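Local coordinates for protein pyridoxal kinase (Lactobacillus plantarum, PDB 3H74) that probably phosphorylates pyridoxal, a form of vitamin B6, at its 5'-hydroxyl group with ATP as phosphate donor, at residues 13-18 against 42-47; 219-224 against 233-238; 244-249 against 259-264. One frame throughout, in Å; residues are numbered along the deposited sequence.

Contact 1. Residues 13-18 against 42-47; sequences SAVGGI and LSTHTS
His45 and Ile18 both set their first side-chain bond between the backbone N and the carbonyl carbon (chi1 67° and 65°), and this brings the two side chains together at about a right angle. The extended end of Ile18 places CD1 3.6 Å from His45 CB, with His45 CG next in line. Beyond CB the imidazole comes up beside the backbone of Gly16, whose CA lies 3.6 Å from His45 CD2, while the carbonyl O of Gly16 sits at the ring edge, in its plane. A side chain at Gly16 could not be accommodated: a CB would run into His45 CD2 and, at the backbone angles found here, would also jam against the preceding carbonyl. The ring's rotation is fixed from both nitrogens. Ser47 N donates in plane to His45 ND1 at 3.1 Å, and NE2 bonds to Arg258 O; Tyr49 adds an edge-to-face ring contact.

The backbones here prolong two neighbouring parallel strands of the ribokinase-like central sheet, 4-13 and 32-42, joined through helix 19-29 in a beta-alpha-beta crossover. At their C-terminal ends both chains turn a corner, at Ala14 and Ser43, yet the pairing carries on past it. Ala14 N reaches Leu42 O at 2.9 Å in a nearly straight bond (164°). Val15 N meets Ser43 O at 3.2 Å, and one step on His45 N returns a more bent bond to Val15 O. On one face Ser13 CB rests 4.1 Å from Leu42 CB; on the other Val15 and Thr44 lie side by side and point the same way, Thr44 CG2 3.9 Å from Val15 CB.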
ATOM      1  N   SER A  13      -3.174   1.308 -14.097  1.00  5.25           N
ATOM      2  CA  SER A  13      -2.622   1.024 -15.418  1.00  6.00           C
ATOM      3  C   SER A  13      -3.491  -0.020 -16.092  1.00  5.63           C
ATOM      4  O   SER A  13      -3.814  -1.064 -15.502  1.00  6.30           O
ATOM      5  CB  SER A  13      -1.162   0.576 -15.372  1.00  6.66           C
ATOM      6  OG  SER A  13      -0.892  -0.294 -14.296  1.00  9.03           O
ATOM      7  N   ALA A  14      -3.892   0.243 -17.327  1.00  5.54           N
ATOM      8  CA  ALA A  14      -4.810  -0.651 -18.006  1.00  5.44           C
ATOM      9  C   ALA A  14      -4.205  -2.043 -18.135  1.00  5.39           C
ATOM     10  O   ALA A  14      -4.846  -3.046 -17.811  1.00  5.30           O
ATOM     11  CB  ALA A  14      -5.198  -0.083 -19.374  1.00  5.80           C
ATOM     12  N   VAL A  15      -2.966  -2.079 -18.607  1.00  5.35           N
ATOM     13  CA  VAL A  15      -2.187  -3.304 -18.706  1.00  5.45           C
ATOM     14  C   VAL A  15      -1.163  -3.355 -17.582  1.00  5.57           C
ATOM     15  O   VAL A  15      -0.467  -2.375 -17.301  1.00  5.96           O
ATOM     16  CB  VAL A  15      -1.460  -3.378 -20.064  1.00  5.70           C
ATOM     17  CG1 VAL A  15      -0.375  -4.446 -20.067  1.00  6.93           C
ATOM     18  CG2 VAL A  15      -2.462  -3.634 -21.178  1.00  6.58           C
ATOM     19  N   GLY A  16      -1.068  -4.508 -16.931  1.00  6.38           N
ATOM     20  CA  GLY A  16       0.028  -4.750 -16.015  1.00  7.31           C
ATOM     21  C   GLY A  16      -0.313  -5.529 -14.765  1.00  7.46           C
ATOM     22  O   GLY A  16       0.593  -6.048 -14.119  1.00  7.42           O
ATOM     23  N   GLY A  17      -1.595  -5.579 -14.411  1.00  7.37           N
ATOM     24  CA  GLY A  17      -2.051  -6.329 -13.229  1.00  8.09           C
ATOM     25  C   GLY A  17      -1.454  -5.929 -11.889  1.00  8.33           C
ATOM     26  O   GLY A  17      -1.079  -6.780 -11.073  1.00  9.51           O
ATOM     27  N   ILE A  18      -1.346  -4.633 -11.656  1.00  7.50           N
ATOM     28  CA  ILE A  18      -0.879  -4.128 -10.371  1.00  7.80           C
ATOM     29  C   ILE A  18      -1.880  -3.104  -9.837  1.00  6.60           C
ATOM     30  O   ILE A  18      -2.957  -2.930 -10.406  1.00  6.02           O
ATOM     31  CB  ILE A  18       0.573  -3.551 -10.454  1.00  7.77           C
ATOM     32  CG1 ILE A  18       0.647  -2.313 -11.360  1.00  8.95           C
ATOM     33  CG2 ILE A  18       1.572  -4.622 -10.924  1.00  9.22           C
ATOM     34  CD1 ILE A  18       1.910  -1.465 -11.156  1.00  9.90           C
ATOM     35  N   LEU A  42      -2.808   5.136 -16.702  1.00  4.46           N
ATOM     36  CA  LEU A  42      -1.690   4.795 -17.600  1.00  4.39           C
ATOM     37  C   LEU A  42      -2.082   3.693 -18.554  1.00  4.41           C
ATOM     38  O   LEU A  42      -2.848   2.791 -18.192  1.00  4.88           O
ATOM     39  CB  LEU A  42      -0.471   4.311 -16.812  1.00  5.12           C
ATOM     40  CG  LEU A  42       0.076   5.189 -15.683  1.00  5.33           C
ATOM     41  CD1 LEU A  42      -0.618   4.912 -14.342  1.00  5.97           C
ATOM     42  CD2 LEU A  42       1.567   4.927 -15.521  1.00  6.68           C
ATOM     43  N   SER A  43      -1.508   3.718 -19.755  1.00  4.89           N
ATOM     44  CA  SER A  43      -1.725   2.638 -20.724  1.00  5.03           C
ATOM     45  C   SER A  43      -1.176   1.294 -20.209  1.00  5.02           C
ATOM     46  O   SER A  43      -1.772   0.227 -20.450  1.00  4.89           O
ATOM     47  CB  SER A  43      -1.086   2.982 -22.067  1.00  5.09           C
ATOM     48  OG  SER A  43       0.281   3.323 -21.888  1.00  5.40           O
ATOM     49  N   THR A  44      -0.020   1.356 -19.546  1.00  4.99           N
ATOM     50  CA  THR A  44       0.637   0.194 -18.935  1.00  5.40           C
ATOM     51  C   THR A  44       1.355   0.709 -17.693  1.00  5.11           C
ATOM     52  O   THR A  44       1.554   1.919 -17.544  1.00  5.27           O
ATOM     53  CB  THR A  44       1.736  -0.435 -19.847  1.00  6.03           C
ATOM     54  OG1 THR A  44       2.857   0.462 -19.939  1.00  5.47           O
ATOM     55  CG2 THR A  44       1.239  -0.772 -21.249  1.00  6.63           C
ATOM     56  N   HIS A  45       1.805  -0.191 -16.817  1.00  5.38           N
ATOM     57  CA  HIS A  45       2.680   0.278 -15.756  1.00  5.83           C
ATOM     58  C   HIS A  45       4.040   0.686 -16.326  1.00  6.54           C
ATOM     59  O   HIS A  45       4.322   0.515 -17.521  1.00  6.27           O
ATOM     60  CB  HIS A  45       2.756  -0.678 -14.546  1.00  6.24           C
ATOM     61  CG  HIS A  45       3.401  -2.004 -14.815  1.00  6.04           C
ATOM     62  ND1 HIS A  45       4.695  -2.138 -15.278  1.00  7.20           N
ATOM     63  CD2 HIS A  45       2.940  -3.262 -14.610  1.00  6.90           C
ATOM     64  CE1 HIS A  45       4.993  -3.424 -15.363  1.00  7.19           C
ATOM     65  NE2 HIS A  45       3.942  -4.124 -14.972  1.00  7.36           N
ATOM     66  N   THR A  46       4.860   1.263 -15.456  1.00  7.70           N
ATOM     67  CA  THR A  46       6.092   1.919 -15.880  1.00  9.48           C
ATOM     68  C   THR A  46       7.327   1.010 -15.890  1.00 10.10           C
ATOM     69  O   THR A  46       8.450   1.499 -16.050  1.00 11.32           O
ATOM     70  CB  THR A  46       6.364   3.173 -15.005  1.00  9.99           C
ATOM     71  OG1 THR A  46       6.267   2.821 -13.621  1.00 12.49           O
ATOM     72  CG2 THR A  46       5.346   4.262 -15.296  1.00 11.53           C
ATOM     73  N   SER A  47       7.137  -0.301 -15.751  1.00 10.04           N
ATOM     74  CA  SER A  47       8.272  -1.217 -15.662  1.00 11.00           C
ATOM     75  C   SER A  47       8.298  -2.255 -16.793  1.00 10.45           C
ATOM     76  O   SER A  47       7.832  -3.379 -16.625  1.00 10.95           O
ATOM     77  CB  SER A  47       8.299  -1.890 -14.279  1.00 11.28           C
ATOM     78  OG  SER A  47       8.414  -0.929 -13.234  1.00 15.28           O
TER

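Contact 2. Residues 219-224 against 233-238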
ATOM      1  N   ALA A 219      -3.521  -3.956   0.008  1.00  5.56           N
ATOM      2  CA  ALA A 219      -4.949  -4.223  -0.136  1.00  5.69           C
ATOM      3  C   ALA A 219      -5.412  -5.283   0.862  1.00  5.46           C
ATOM      4  O   ALA A 219      -6.458  -5.140   1.486  1.00  5.12           O
ATOM      5  CB  ALA A 219      -5.293  -4.630  -1.573  1.00  5.65           C
ATOM      6  N   VAL A 220      -4.633  -6.353   1.000  1.00  5.48           N
ATOM      7  CA  VAL A 220      -4.985  -7.424   1.935  1.00  5.64           C
ATOM      8  C   VAL A 220      -4.984  -6.932   3.381  1.00  5.53           C
ATOM      9  O   VAL A 220      -5.908  -7.213   4.140  1.00  5.67           O
ATOM     10  CB  VAL A 220      -4.075  -8.658   1.754  1.00  6.03           C
ATOM     11  CG1 VAL A 220      -4.269  -9.645   2.876  1.00  7.49           C
ATOM     12  CG2 VAL A 220      -4.352  -9.317   0.408  1.00  5.76           C
ATOM     13  N   ILE A 221      -3.953  -6.183   3.746  1.00  5.31           N
ATOM     14  CA  ILE A 221      -3.873  -5.641   5.101  1.00  5.94           C
ATOM     15  C   ILE A 221      -5.052  -4.710   5.404  1.00  5.60           C
ATOM     16  O   ILE A 221      -5.726  -4.860   6.434  1.00  5.85           O
ATOM     17  CB  ILE A 221      -2.518  -4.944   5.336  1.00  5.32           C
ATOM     18  CG1 ILE A 221      -1.394  -5.987   5.400  1.00  6.12           C
ATOM     19  CG2 ILE A 221      -2.543  -4.072   6.605  1.00  6.53           C
ATOM     20  CD1 ILE A 221       0.011  -5.419   5.433  1.00  6.57           C
ATOM     21  N   ALA A 222      -5.334  -3.778   4.493  1.00  5.93           N
ATOM     22  CA  ALA A 222      -6.463  -2.878   4.681  1.00  6.26           C
ATOM     23  C   ALA A 222      -7.763  -3.661   4.771  1.00  6.71           C
ATOM     24  O   ALA A 222      -8.605  -3.359   5.626  1.00  6.96           O
ATOM     25  CB  ALA A 222      -6.529  -1.853   3.572  1.00  6.83           C
ATOM     26  N   GLY A 223      -7.936  -4.655   3.898  1.00  6.62           N
ATOM     27  CA  GLY A 223      -9.151  -5.458   3.889  1.00  7.37           C
ATOM     28  C   GLY A 223      -9.362  -6.220   5.182  1.00  7.12           C
ATOM     29  O   GLY A 223     -10.478  -6.287   5.706  1.00  8.44           O
ATOM     30  N   LEU A 224      -8.296  -6.807   5.710  1.00  7.21           N
ATOM     31  CA  LEU A 224      -8.400  -7.557   6.964  1.00  7.19           C
ATOM     32  C   LEU A 224      -8.643  -6.645   8.165  1.00  7.05           C
ATOM     33  O   LEU A 224      -9.488  -6.937   9.021  1.00  7.50           O
ATOM     34  CB  LEU A 224      -7.167  -8.437   7.181  1.00  6.93           C
ATOM     35  CG  LEU A 224      -7.005  -9.597   6.196  1.00  8.06           C
ATOM     36  CD1 LEU A 224      -5.615 -10.197   6.324  1.00  8.54           C
ATOM     37  CD2 LEU A 224      -8.077 -10.672   6.416  1.00  7.79           C
ATOM     38  N   PRO A 233      -2.380 -10.665  13.962  1.00 11.41           N
ATOM     39  CA  PRO A 233      -2.850 -11.735  13.070  1.00 11.32           C
ATOM     40  C   PRO A 233      -3.104 -11.290  11.622  1.00 10.57           C
ATOM     41  O   PRO A 233      -2.939 -12.093  10.700  1.00 11.10           O
ATOM     42  CB  PRO A 233      -4.144 -12.220  13.739  1.00 12.26           C
ATOM     43  CG  PRO A 233      -4.605 -11.078  14.562  1.00 12.71           C
ATOM     44  CD  PRO A 233      -3.355 -10.397  15.040  1.00 11.42           C
ATOM     45  N   THR A 234      -3.487 -10.029  11.427  1.00  9.90           N
ATOM     46  CA  THR A 234      -3.612  -9.463  10.076  1.00  9.09           C
ATOM     47  C   THR A 234      -2.282  -9.554   9.326  1.00  8.21           C
ATOM     48  O   THR A 234      -2.233 -10.003   8.172  1.00  7.98           O
ATOM     49  CB  THR A 234      -4.083  -7.993  10.118  1.00  9.42           C
ATOM     50  OG1 THR A 234      -5.458  -7.949  10.513  1.00 11.54           O
ATOM     51  CG2 THR A 234      -3.946  -7.338   8.747  1.00  9.30           C
ATOM     52  N   LEU A 235      -1.206  -9.115   9.974  1.00  7.91           N
ATOM     53  CA  LEU A 235       0.097  -9.118   9.318  1.00  8.41           C
ATOM     54  C   LEU A 235       0.576 -10.534   9.040  1.00  9.09           C
ATOM     55  O   LEU A 235       1.136 -10.798   7.981  1.00  8.83           O
ATOM     56  CB  LEU A 235       1.127  -8.329  10.128  1.00  8.41           C
ATOM     57  CG  LEU A 235       0.828  -6.840  10.291  1.00  8.37           C
ATOM     58  CD1 LEU A 235       1.884  -6.193  11.175  1.00  8.60           C
ATOM     59  CD2 LEU A 235       0.733  -6.120   8.934  1.00  8.98           C
ATOM     60  N   ALA A 236       0.329 -11.446   9.976  1.00  9.21           N
ATOM     61  CA  ALA A 236       0.692 -12.848   9.779  1.00  9.66           C
ATOM     62  C   ALA A 236      -0.031 -13.423   8.556  1.00  9.34           C
ATOM     63  O   ALA A 236       0.598 -14.017   7.681  1.00  9.72           O
ATOM     64  CB  ALA A 236       0.402 -13.662  11.034  1.00 10.97           C
ATOM     65  N   ARG A 237      -1.345 -13.222   8.487  1.00  8.72           N
ATOM     66  CA  ARG A 237      -2.128 -13.745   7.370  1.00  8.35           C
ATOM     67  C   ARG A 237      -1.734 -13.080   6.052  1.00  7.52           C
ATOM     68  O   ARG A 237      -1.590 -13.761   5.026  1.00  7.56           O
ATOM     69  CB  ARG A 237      -3.622 -13.580   7.622  1.00  8.46           C
ATOM     70  CG  ARG A 237      -4.502 -13.991   6.449  1.00 11.24           C
ATOM     71  CD  ARG A 237      -5.954 -14.006   6.860  1.00 13.82           C
ATOM     72  NE  ARG A 237      -6.264 -15.236   7.575  1.00 17.98           N
ATOM     73  CZ  ARG A 237      -7.117 -15.345   8.592  1.00 20.04           C
ATOM     74  NH1 ARG A 237      -7.314 -16.532   9.151  1.00 22.25           N
ATOM     75  NH2 ARG A 237      -7.763 -14.284   9.062  1.00 21.95           N
ATOM     76  N   ALA A 238      -1.548 -11.760   6.069  1.00  7.43           N
ATOM     77  CA  ALA A 238      -1.210 -11.035   4.849  1.00  7.23           C
ATOM     78  C   ALA A 238       0.114 -11.517   4.271  1.00  7.74           C
ATOM     79  O   ALA A 238       0.245 -11.701   3.060  1.00  6.93           O
ATOM     80  CB  ALA A 238      -1.178  -9.543   5.103  1.00  7.66           C
TER
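Two consecutive helices of the ribokinase-like fold, 213-226 and 231-251, pack here as an antiparallel pair, and Ile221, Leu224, Thr234 and Ala238 supply most of the interface. The first of these helices starts within a Gly-Thr-Gly-Asp sequence, consistent with the GxGD motif that this family uses at the phosphoryl-transfer site; the contact lies further along it, in the buried interior. The segment axes approach to 9.4 Å at 143°.

The methyl of Ala238 lies between the helices. Its CB is met by Ile221 CG1 at 3.6 Å and by Val220 CG1 at 3.8 Å. With CG1 anti to its own carbonyl carbon (chi1 -70°), Ile221 spreads its branches over the facing residues: the CG1 branch runs on to CD1, which touches Leu235 CD2 at 3.6 Å, while the CG2 branch approaches Thr234 CG2. Replacing Ile221 with an alanine would probably leave Leu235 CD2 and one side of the Ala238 methyl without their partner, opening a gap between the helices.

Thr234 divides its two branches by chemistry. CG2 packs 3.7 Å from Leu224 CB, whereas OG1 turns back to bond to Pro230 O in the connection between the helices. At the outer border Leu224 and Arg237 cross at about a right angle: Leu224 CD1 lies 3.9 Å from Arg237 CD, and Leu224 CD2 comes up to the edge of the guanidinium, near its plane.

Contact 3. Residues 244-249 against 259-264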
HETATM    1  N   MSE A 244       1.860 -16.999  -0.824  1.00  6.59           N
HETATM    2  CA  MSE A 244       1.051 -17.866  -1.667  1.00  8.23           C
HETATM    3  C   MSE A 244       0.831 -17.300  -3.070  1.00  6.27           C
HETATM    4  O   MSE A 244       0.906 -18.033  -4.065  1.00  6.02           O
HETATM    5  CB  MSE A 244      -0.286 -18.115  -0.981  1.00  7.61           C
HETATM    6  CG  MSE A 244      -1.240 -18.995  -1.770  1.00  9.76           C
HETATM    7 SE   MSE A 244      -2.936 -19.217  -0.882  1.00 17.38          SE
HETATM    8  CE  MSE A 244      -3.471 -17.355  -0.858  1.00 16.16           C
ATOM      9  N   ALA A 245       0.570 -15.997  -3.163  1.00  6.16           N
ATOM     10  CA  ALA A 245       0.325 -15.371  -4.461  1.00  5.71           C
ATOM     11  C   ALA A 245       1.592 -15.393  -5.318  1.00  5.73           C
ATOM     12  O   ALA A 245       1.547 -15.636  -6.528  1.00  5.76           O
ATOM     13  CB  ALA A 245      -0.171 -13.938  -4.263  1.00  6.44           C
ATOM     14  N   VAL A 246       2.735 -15.116  -4.692  1.00  5.60           N
ATOM     15  CA  VAL A 246       4.007 -15.203  -5.407  1.00  6.36           C
ATOM     16  C   VAL A 246       4.286 -16.643  -5.864  1.00  5.77           C
ATOM     17  O   VAL A 246       4.682 -16.858  -7.008  1.00  5.99           O
ATOM     18  CB  VAL A 246       5.190 -14.631  -4.591  1.00  6.47           C
ATOM     19  CG1 VAL A 246       6.520 -14.943  -5.271  1.00  7.10           C
ATOM     20  CG2 VAL A 246       5.013 -13.122  -4.398  1.00  7.99           C
ATOM     21  N   ALA A 247       4.023 -17.615  -4.987  1.00  5.88           N
ATOM     22  CA  ALA A 247       4.200 -19.024  -5.351  1.00  6.01           C
ATOM     23  C   ALA A 247       3.350 -19.366  -6.573  1.00  5.73           C
ATOM     24  O   ALA A 247       3.794 -20.069  -7.490  1.00  6.24           O
ATOM     25  CB  ALA A 247       3.863 -19.925  -4.193  1.00  6.17           C
ATOM     26  N   GLU A 248       2.117 -18.870  -6.608  1.00  5.62           N
ATOM     27  CA  GLU A 248       1.262 -19.151  -7.753  1.00  6.07           C
ATOM     28  C   GLU A 248       1.803 -18.519  -9.031  1.00  5.80           C
ATOM     29  O   GLU A 248       1.741 -19.102 -10.118  1.00  6.59           O
ATOM     30  CB  GLU A 248      -0.191 -18.713  -7.516  1.00  5.59           C
ATOM     31  CG  GLU A 248      -1.086 -19.152  -8.672  1.00  7.28           C
ATOM     32  CD  GLU A 248      -2.515 -18.667  -8.591  1.00  7.10           C
ATOM     33  OE1 GLU A 248      -2.857 -17.866  -7.699  1.00  6.67           O
ATOM     34  OE2 GLU A 248      -3.303 -19.120  -9.448  1.00  9.50           O
ATOM     35  N   THR A 249       2.349 -17.318  -8.883  1.00  5.60           N
ATOM     36  CA  THR A 249       2.929 -16.595 -10.014  1.00  6.30           C
ATOM     37  C   THR A 249       4.072 -17.414 -10.616  1.00  6.19           C
ATOM     38  O   THR A 249       4.140 -17.597 -11.830  1.00  6.45           O
ATOM     39  CB  THR A 249       3.440 -15.210  -9.572  1.00  6.11           C
ATOM     40  OG1 THR A 249       2.384 -14.500  -8.909  1.00  6.04           O
ATOM     41  CG2 THR A 249       3.941 -14.390 -10.759  1.00  6.83           C
ATOM     42  N   GLN A 259       3.632  -8.767 -15.944  1.00  7.88           N
ATOM     43  CA  GLN A 259       2.333  -8.853 -15.291  1.00  8.51           C
ATOM     44  C   GLN A 259       2.485  -9.019 -13.783  1.00  7.63           C
ATOM     45  O   GLN A 259       3.352  -9.753 -13.321  1.00  7.29           O
ATOM     46  CB  GLN A 259       1.526 -10.017 -15.862  1.00  9.22           C
ATOM     47  CG  GLN A 259       0.103 -10.112 -15.325  1.00 10.98           C
ATOM     48  CD  GLN A 259      -0.658 -11.283 -15.895  1.00 11.66           C
ATOM     49  OE1 GLN A 259      -0.437 -11.673 -17.041  1.00 15.03           O
ATOM     50  NE2 GLN A 259      -1.574 -11.847 -15.108  1.00 13.11           N
ATOM     51  N   GLY A 260       1.637  -8.340 -13.026  1.00  7.50           N
ATOM     52  CA  GLY A 260       1.666  -8.444 -11.587  1.00  7.24           C
ATOM     53  C   GLY A 260       1.308  -9.821 -11.051  1.00  6.80           C
ATOM     54  O   GLY A 260       0.853 -10.712 -11.781  1.00  6.87           O
ATOM     55  N   VAL A 261       1.514  -9.973  -9.743  1.00  6.48           N
ATOM     56  CA  VAL A 261       1.324 -11.249  -9.050  1.00  7.51           C
ATOM     57  C   VAL A 261      -0.058 -11.865  -9.304  1.00  6.70           C
ATOM     58  O   VAL A 261      -1.071 -11.153  -9.385  1.00  6.70           O
ATOM     59  CB  VAL A 261       1.640 -11.072  -7.535  1.00  9.09           C
ATOM     60  CG1 VAL A 261       0.626 -10.192  -6.847  1.00 10.56           C
ATOM     61  CG2 VAL A 261       1.767 -12.370  -6.830  1.00 12.28           C
ATOM     62  N   ALA A 262      -0.083 -13.186  -9.459  1.00  6.45           N
ATOM     63  CA  ALA A 262      -1.313 -13.950  -9.604  1.00  6.13           C
ATOM     64  C   ALA A 262      -2.241 -13.748  -8.408  1.00  5.75           C
ATOM     65  O   ALA A 262      -1.798 -13.666  -7.257  1.00  5.63           O
ATOM     66  CB  ALA A 262      -0.988 -15.431  -9.762  1.00  6.33           C
ATOM     67  N   LEU A 263      -3.537 -13.720  -8.706  1.00  5.33           N
ATOM     68  CA  LEU A 263      -4.559 -13.465  -7.694  1.00  5.45           C
ATOM     69  C   LEU A 263      -5.500 -14.634  -7.415  1.00  5.37           C
ATOM     70  O   LEU A 263      -6.249 -14.584  -6.450  1.00  5.86           O
ATOM     71  CB  LEU A 263      -5.388 -12.227  -8.070  1.00  5.63           C
ATOM     72  CG  LEU A 263      -4.597 -10.929  -8.234  1.00  5.56           C
ATOM     73  CD1 LEU A 263      -5.516  -9.837  -8.748  1.00  7.59           C
ATOM     74  CD2 LEU A 263      -3.914 -10.507  -6.927  1.00  7.88           C
ATOM     75  N   GLY A 264      -5.451 -15.692  -8.225  1.00  5.38           N
ATOM     76  CA  GLY A 264      -6.425 -16.779  -8.112  1.00  6.21           C
ATOM     77  C   GLY A 264      -6.431 -17.481  -6.768  1.00  5.68           C
ATOM     78  O   GLY A 264      -7.478 -17.629  -6.138  1.00  5.89           O
TER
HETATM   79  O   HOH W   1      -2.840 -15.833  -5.761  1.00  6.13           O
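From CB onward the side chain of Glu248 runs past the methyl of Ala262. Glu248 CB, CG and CD lie 4.1, 3.9 and 3.8 Å from Ala262 CB, the chain fully extended (chi1 -174°, CG anti to the backbone N), and OE1 ends 3.7 Å from that methyl. There OE1 accepts two bonds: one from Asp265 N, in the first turn of helix 264-274, and one from a water, 2.8 Å away, that also donates to Ala262 O. Gly264 N is near OE1 but badly angled for a bond.

The next residue on helix 231-251, Thr249, supplies the direct bond. Its OG1 accepts a hydrogen bond from Ala262 N at 2.8 Å, fairly straight (161°), and donates one to Ala245 O, a carbonyl that Thr249 N reaches from the opposite face. Val261 CG2 is pressed against this hydroxyl, 3.0 Å from Thr249 OG1, and touches Ala245 CB.

Two helix side chains, Thr249 directly and Glu248 through a water, thus hold a segment that has no regular helix or strand, and the negative charge of Glu248, set beside the amino-terminal end of helix 264-274, is likely to be stabilised there.

Contacts 1 and 3 meet directly, although their centres are 16 Å apart: Gly16 O and Gly260 N, 2.7 Å from each other, probably form a hydrogen bond, and Ile18 CG2 packs 3.9 Å from Gly260 CA. The loop that follows strand 4-13 is thereby joined to the loop that leads into the last helix. Contacts 2 and 3 share helix 231-251 without touching, their nearest atoms about 7 Å apart; contact 2 stands 24 Å from contact 1 between centres. Val246 of contact 3 touches Thr213, where the other helix of contact 2 begins, and its side chain lies about 4 Å from a glycerol, probably from the crystallisation liquor; the region is consistent with this family's phosphoryl-transfer site.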